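Local coordinates for protein excinuclease ABC, subunit A. (Deinococcus radiodurans, PDB 2VF7) that binds DNA and ADP as a zinc-containing UvrA-family ABC protein, and probably hydrolyses ATP and recognises damaged DNA for excision repair, at residues Ala183-Leu197 with Tyr251-Leu263. The protein carries 1 engineered substitution. Numbering follows the deposited sequence.
Sequences AWPQAWGGQNQRDIL and YMGTFSSARRHVL
Gln193 and Ile196 meet the backbone of Gly253 to Ser256 where helix 187-197 crosses strand 251-254 nearly at right angles (98°), the two axes 8.6 Å apart. Gln193, bent at chi2 (-51°), lays its amide against the backbone as the strand ends: OE1 accepts from Ser256 N at 2.9 Å, the donor standing above the plane of the Gln193 amide, and NE2 gives a nearly straight bond (171°) to Thr254 O at 3.2 Å. Those two bonds fix which way round the amide sits. The Gln193 CB lies over one face of the Trp184 indole, whose NE1 reaches Ser256 O at 3.1 Å. Phe255 CE1 meets the edge of that indole through CZ2 and also touches Leu197 CD2 at 3.6 Å, while Ile196 CG2 approaches Phe255 CD1; Trp218 stacks on the phenylalanine ring. Pro185 sets CD squarely over a face of His261, a CH-pi contact 3.8 Å from the ring centroid, and His261 ND1 donates a weak bond to Ala183 O. Asn192 ND2 comes to the edge of the Tyr251 ring, in its plane, and bonds weakly to OH at 2.7 Å; a water links that hydroxyl to Gln191 OE1. Strand 251-254 pairs with strand 227-230 in a two-stranded antiparallel sheet; helix 187-197 lies across it while the loop Ala183-Pro185 packs on helix 258-268, all within the UvrA DNA-binding domain.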
loop_
_atom_site.group_PDB
_atom_site.type_symbol
_atom_site.label_atom_id
_atom_site.label_comp_id
_atom_site.label_asym_id
_atom_site.label_seq_id
_atom_site.Cartn_x
_atom_site.Cartn_y
_atom_site.Cartn_z
ATOM N N ALA A 183 -0.731 33.178 -18.189
ATOM C CA ALA A 183 -1.359 32.146 -17.360
ATOM C C ALA A 183 -1.350 30.749 -18.017
ATOM O O ALA A 183 -1.588 29.725 -17.358
ATOM C CB ALA A 183 -2.772 32.570 -17.024
ATOM N N TRP A 184 -1.090 30.695 -19.316
ATOM C CA TRP A 184 -0.911 29.394 -19.967
ATOM C C TRP A 184 0.446 28.753 -19.597
ATOM O O TRP A 184 1.381 29.459 -19.214
ATOM C CB TRP A 184 -1.097 29.515 -21.483
ATOM C CG TRP A 184 -2.485 29.232 -21.910
ATOM C CD1 TRP A 184 -3.424 28.492 -21.227
ATOM C CD2 TRP A 184 -3.109 29.633 -23.135
ATOM N NE1 TRP A 184 -4.585 28.426 -21.943
ATOM C CE2 TRP A 184 -4.432 29.129 -23.112
ATOM C CE3 TRP A 184 -2.687 30.380 -24.249
ATOM C CZ2 TRP A 184 -5.335 29.347 -24.159
ATOM C CZ3 TRP A 184 -3.580 30.590 -25.287
ATOM C CH2 TRP A 184 -4.893 30.082 -25.232
ATOM N N PRO A 185 0.561 27.419 -19.718
ATOM C CA PRO A 185 1.766 26.745 -19.240
ATOM C C PRO A 185 3.033 27.210 -19.931
ATOM O O PRO A 185 2.986 27.725 -21.048
ATOM C CB PRO A 185 1.505 25.272 -19.573
ATOM C CG PRO A 185 0.053 25.162 -19.760
ATOM C CD PRO A 185 -0.404 26.462 -20.298
ATOM N N GLN A 186 4.163 27.034 -19.260
ATOM C CA GLN A 186 5.457 27.333 -19.852
ATOM C C GLN A 186 5.768 26.245 -20.857
ATOM O O GLN A 186 5.041 25.247 -20.947
ATOM C CB GLN A 186 6.546 27.409 -18.781
ATOM C CG GLN A 186 6.376 28.585 -17.794
ATOM C CD GLN A 186 7.405 28.569 -16.674
ATOM O OE1 GLN A 186 7.507 27.599 -15.910
ATOM N NE2 GLN A 186 8.164 29.656 -16.556
ATOM N N ALA A 187 6.842 26.455 -21.616
ATOM C CA ALA A 187 7.264 25.557 -22.688
ATOM C C ALA A 187 6.086 25.053 -23.520
ATOM O O ALA A 187 5.171 25.815 -23.798
ATOM C CB ALA A 187 8.140 24.414 -22.153
ATOM N N TRP A 188 6.119 23.785 -23.907
ATOM C CA TRP A 188 5.227 23.219 -24.921
ATOM C C TRP A 188 3.708 23.403 -24.734
ATOM O O TRP A 188 3.008 23.637 -25.709
ATOM C CB TRP A 188 5.556 21.737 -25.137
ATOM C CG TRP A 188 4.871 21.140 -26.324
ATOM C CD1 TRP A 188 5.343 21.070 -27.618
ATOM C CD2 TRP A 188 3.576 20.535 -26.335
ATOM N NE1 TRP A 188 4.403 20.446 -28.434
ATOM C CE2 TRP A 188 3.319 20.104 -27.667
ATOM C CE3 TRP A 188 2.606 20.312 -25.347
ATOM C CZ2 TRP A 188 2.149 19.471 -28.022
ATOM C CZ3 TRP A 188 1.451 19.696 -25.707
ATOM C CH2 TRP A 188 1.228 19.270 -27.032
ATOM N N GLY A 189 3.204 23.265 -23.506
ATOM C CA GLY A 189 1.767 23.418 -23.251
ATOM C C GLY A 189 1.225 24.787 -23.641
ATOM O O GLY A 189 0.082 24.914 -24.043
ATOM N N GLY A 190 2.050 25.822 -23.523
ATOM C CA GLY A 190 1.649 27.160 -23.951
ATOM C C GLY A 190 1.588 27.321 -25.461
ATOM O O GLY A 190 0.745 28.067 -25.976
ATOM N N GLN A 191 2.467 26.637 -26.189
ATOM C CA GLN A 191 2.478 26.780 -27.652
ATOM C C GLN A 191 1.439 25.924 -28.355
ATOM O O GLN A 191 0.945 26.304 -29.423
ATOM C CB GLN A 191 3.870 26.519 -28.253
ATOM C CG GLN A 191 4.404 25.122 -28.113
ATOM C CD GLN A 191 5.311 24.729 -29.273
ATOM O OE1 GLN A 191 4.829 24.400 -30.353
ATOM N NE2 GLN A 191 6.613 24.739 -29.046
ATOM N N ASN A 192 1.149 24.761 -27.769
ATOM C CA ASN A 192 -0.018 23.943 -28.092
ATOM C C ASN A 192 -1.325 24.727 -28.173
ATOM O O ASN A 192 -2.039 24.606 -29.149
ATOM C CB ASN A 192 -0.166 22.850 -27.041
ATOM C CG ASN A 192 -1.323 21.887 -27.333
ATOM O OD1 ASN A 192 -2.019 21.439 -26.413
ATOM N ND2 ASN A 192 -1.520 21.558 -28.607
ATOM N N GLN A 193 -1.625 25.539 -27.159
ATOM C CA GLN A 193 -2.881 26.306 -27.122
ATOM C C GLN A 193 -2.862 27.410 -28.205
ATOM O O GLN A 193 -3.907 27.780 -28.807
ATOM C CB GLN A 193 -3.089 26.919 -25.730
ATOM C CG GLN A 193 -3.428 25.929 -24.583
ATOM C CD GLN A 193 -4.610 24.970 -24.913
ATOM O OE1 GLN A 193 -5.679 25.402 -25.314
ATOM N NE2 GLN A 193 -4.396 23.688 -24.741
ATOM N N ARG A 194 -1.653 27.908 -28.456
ATOM C CA ARG A 194 -1.408 28.905 -29.476
ATOM C C ARG A 194 -1.591 28.316 -30.850
ATOM O O ARG A 194 -2.201 28.946 -31.708
ATOM C CB ARG A 194 -0.011 29.477 -29.304
ATOM C CG ARG A 194 0.394 30.465 -30.356
ATOM C CD ARG A 194 1.391 29.818 -31.254
ATOM N NE ARG A 194 2.667 29.750 -30.585
ATOM C CZ ARG A 194 3.705 29.092 -31.059
ATOM N NH1 ARG A 194 3.590 28.407 -32.194
ATOM N NH2 ARG A 194 4.844 29.105 -30.391
ATOM N N ASP A 195 -1.072 27.102 -31.065
ATOM C CA ASP A 195 -1.306 26.399 -32.337
ATOM C C ASP A 195 -2.727 25.915 -32.533
ATOM O O ASP A 195 -3.186 25.762 -33.687
ATOM C CB ASP A 195 -0.266 25.296 -32.601
ATOM C CG ASP A 195 1.119 25.884 -32.952
ATOM O OD1 ASP A 195 1.183 27.087 -33.302
ATOM O OD2 ASP A 195 2.126 25.160 -32.883
ATOM N N ILE A 196 -3.439 25.697 -31.426
ATOM C CA ILE A 196 -4.869 25.396 -31.512
ATOM C C ILE A 196 -5.604 26.621 -32.042
ATOM O O ILE A 196 -6.410 26.496 -32.972
ATOM C CB ILE A 196 -5.474 24.861 -30.162
ATOM C CG1 ILE A 196 -4.948 23.464 -29.871
ATOM C CG2 ILE A 196 -7.036 24.854 -30.188
ATOM C CD1 ILE A 196 -5.204 23.039 -28.504
ATOM N N LEU A 197 -5.325 27.796 -31.471
ATOM C CA LEU A 197 -5.892 29.055 -31.964
ATOM C C LEU A 197 -5.625 29.379 -33.432
ATOM O O LEU A 197 -6.488 29.979 -34.064
ATOM C CB LEU A 197 -5.491 30.259 -31.084
ATOM C CG LEU A 197 -5.843 30.273 -29.583
ATOM C CD1 LEU A 197 -5.481 31.603 -28.927
ATOM C CD2 LEU A 197 -7.320 29.940 -29.366
ATOM N N TYR A 251 -1.244 16.027 -34.904
ATOM C CA TYR A 251 -2.016 15.480 -33.801
ATOM C C TYR A 251 -3.333 16.234 -33.706
ATOM O O TYR A 251 -3.555 17.189 -34.446
ATOM C CB TYR A 251 -1.226 15.516 -32.486
ATOM C CG TYR A 251 -0.873 16.896 -31.952
ATOM C CD1 TYR A 251 0.251 17.577 -32.421
ATOM C CD2 TYR A 251 -1.643 17.501 -30.947
ATOM C CE1 TYR A 251 0.591 18.827 -31.940
ATOM C CE2 TYR A 251 -1.317 18.743 -30.463
ATOM C CZ TYR A 251 -0.182 19.403 -30.967
ATOM O OH TYR A 251 0.162 20.648 -30.500
ATOM N N MET A 252 -4.224 15.742 -32.835
ATOM C CA MET A 252 -5.482 16.402 -32.505
ATOM C C MET A 252 -5.302 17.057 -31.166
ATOM O O MET A 252 -4.999 16.372 -30.188
ATOM C CB MET A 252 -6.642 15.400 -32.408
ATOM C CG MET A 252 -6.902 14.576 -33.665
ATOM S SD MET A 252 -7.473 15.552 -35.077
ATOM C CE MET A 252 -8.760 16.573 -34.352
ATOM N N GLY A 253 -5.520 18.376 -31.115
ATOM C CA GLY A 253 -5.306 19.138 -29.886
ATOM C C GLY A 253 -6.621 19.481 -29.225
ATOM O O GLY A 253 -7.631 19.608 -29.918
ATOM N N THR A 254 -6.599 19.682 -27.901
ATOM C CA THR A 254 -7.801 20.039 -27.129
ATOM C C THR A 254 -7.656 21.404 -26.481
ATOM O O THR A 254 -6.720 21.658 -25.707
ATOM C CB THR A 254 -8.143 18.959 -26.050
ATOM O OG1 THR A 254 -8.115 17.653 -26.651
ATOM C CG2 THR A 254 -9.533 19.189 -25.445
ATOM N N PHE A 255 -8.578 22.298 -26.786
ATOM C CA PHE A 255 -8.501 23.650 -26.232
ATOM C C PHE A 255 -8.774 23.657 -24.730
ATOM O O PHE A 255 -9.581 22.888 -24.231
ATOM C CB PHE A 255 -9.477 24.588 -26.944
ATOM C CG PHE A 255 -9.354 26.019 -26.514
ATOM C CD1 PHE A 255 -8.216 26.759 -26.834
ATOM C CD2 PHE A 255 -10.367 26.621 -25.770
ATOM C CE1 PHE A 255 -8.086 28.094 -26.414
ATOM C CE2 PHE A 255 -10.253 27.945 -25.340
ATOM C CZ PHE A 255 -9.111 28.690 -25.668
ATOM N N SER A 256 -8.047 24.489 -24.008
ATOM C CA SER A 256 -8.380 24.793 -22.635
ATOM C C SER A 256 -8.215 26.285 -22.432
ATOM O O SER A 256 -7.159 26.848 -22.729
ATOM C CB SER A 256 -7.506 24.030 -21.658
ATOM O OG SER A 256 -7.112 24.926 -20.638
ATOM N N SER A 257 -9.264 26.939 -21.945
ATOM C CA SER A 257 -9.213 28.387 -21.736
ATOM C C SER A 257 -8.189 28.740 -20.657
ATOM O O SER A 257 -7.763 27.868 -19.911
ATOM C CB SER A 257 -10.586 28.917 -21.367
ATOM O OG SER A 257 -10.998 28.377 -20.132
ATOM N N ALA A 258 -7.777 30.010 -20.581
ATOM C CA ALA A 258 -6.817 30.420 -19.556
ATOM C C ALA A 258 -7.343 30.116 -18.151
ATOM O O ALA A 258 -6.601 29.615 -17.306
ATOM C CB ALA A 258 -6.454 31.892 -19.693
ATOM N N ARG A 259 -8.617 30.430 -17.899
ATOM C CA ARG A 259 -9.246 30.140 -16.618
ATOM C C ARG A 259 -9.230 28.645 -16.272
ATOM O O ARG A 259 -8.781 28.272 -15.202
ATOM C CB ARG A 259 -10.664 30.697 -16.596
ATOM C CG ARG A 259 -11.425 30.400 -15.324
ATOM C CD ARG A 259 -12.912 30.441 -15.598
ATOM N NE ARG A 259 -13.518 31.650 -15.066
ATOM C CZ ARG A 259 -14.766 32.053 -15.314
ATOM N NH1 ARG A 259 -15.561 31.345 -16.122
ATOM N NH2 ARG A 259 -15.222 33.179 -14.751
ATOM N N ARG A 260 -9.710 27.803 -17.185
ATOM C CA ARG A 260 -9.723 26.353 -17.016
ATOM C C ARG A 260 -8.354 25.808 -16.575
ATOM O O ARG A 260 -8.243 25.060 -15.586
ATOM C CB ARG A 260 -10.158 25.711 -18.329
ATOM C CG ARG A 260 -10.167 24.181 -18.360
ATOM C CD ARG A 260 -11.309 23.684 -19.225
ATOM N NE ARG A 260 -12.077 22.765 -18.404
ATOM C CZ ARG A 260 -13.380 22.537 -18.494
ATOM N NH1 ARG A 260 -14.143 23.155 -19.384
ATOM N NH2 ARG A 260 -13.914 21.665 -17.665
ATOM N N HIS A 261 -7.309 26.190 -17.301
ATOM C CA HIS A 261 -5.967 25.755 -16.969
ATOM C C HIS A 261 -5.517 26.201 -15.598
ATOM O O HIS A 261 -4.871 25.443 -14.888
ATOM C CB HIS A 261 -4.940 26.269 -17.974
ATOM C CG HIS A 261 -3.539 25.946 -17.567
ATOM N ND1 HIS A 261 -2.728 26.852 -16.915
ATOM C CD2 HIS A 261 -2.837 24.785 -17.635
ATOM C CE1 HIS A 261 -1.577 26.270 -16.629
ATOM N NE2 HIS A 261 -1.615 25.020 -17.059
ATOM N N VAL A 262 -5.797 27.456 -15.251
ATOM C CA VAL A 262 -5.290 28.020 -14.002
ATOM C C VAL A 262 -5.937 27.322 -12.805
ATOM O O VAL A 262 -5.253 26.963 -11.852
ATOM C CB VAL A 262 -5.476 29.582 -13.922
ATOM C CG1 VAL A 262 -5.302 30.091 -12.498
ATOM C CG2 VAL A 262 -4.517 30.304 -14.856
ATOM N N LEU A 263 -7.247 27.135 -12.867
ATOM C CA LEU A 263 -7.995 26.583 -11.743
ATOM C C LEU A 263 -7.839 25.057 -11.623
ATOM O O LEU A 263 -7.851 24.519 -10.513
ATOM C CB LEU A 263 -9.477 26.973 -11.824
ATOM C CG LEU A 263 -9.934 28.440 -11.848
ATOM C CD1 LEU A 263 -11.443 28.477 -11.708
ATOM C CD2 LEU A 263 -9.289 29.305 -10.760
HETATM O O HOH W 1 2.427 22.435 -30.739
#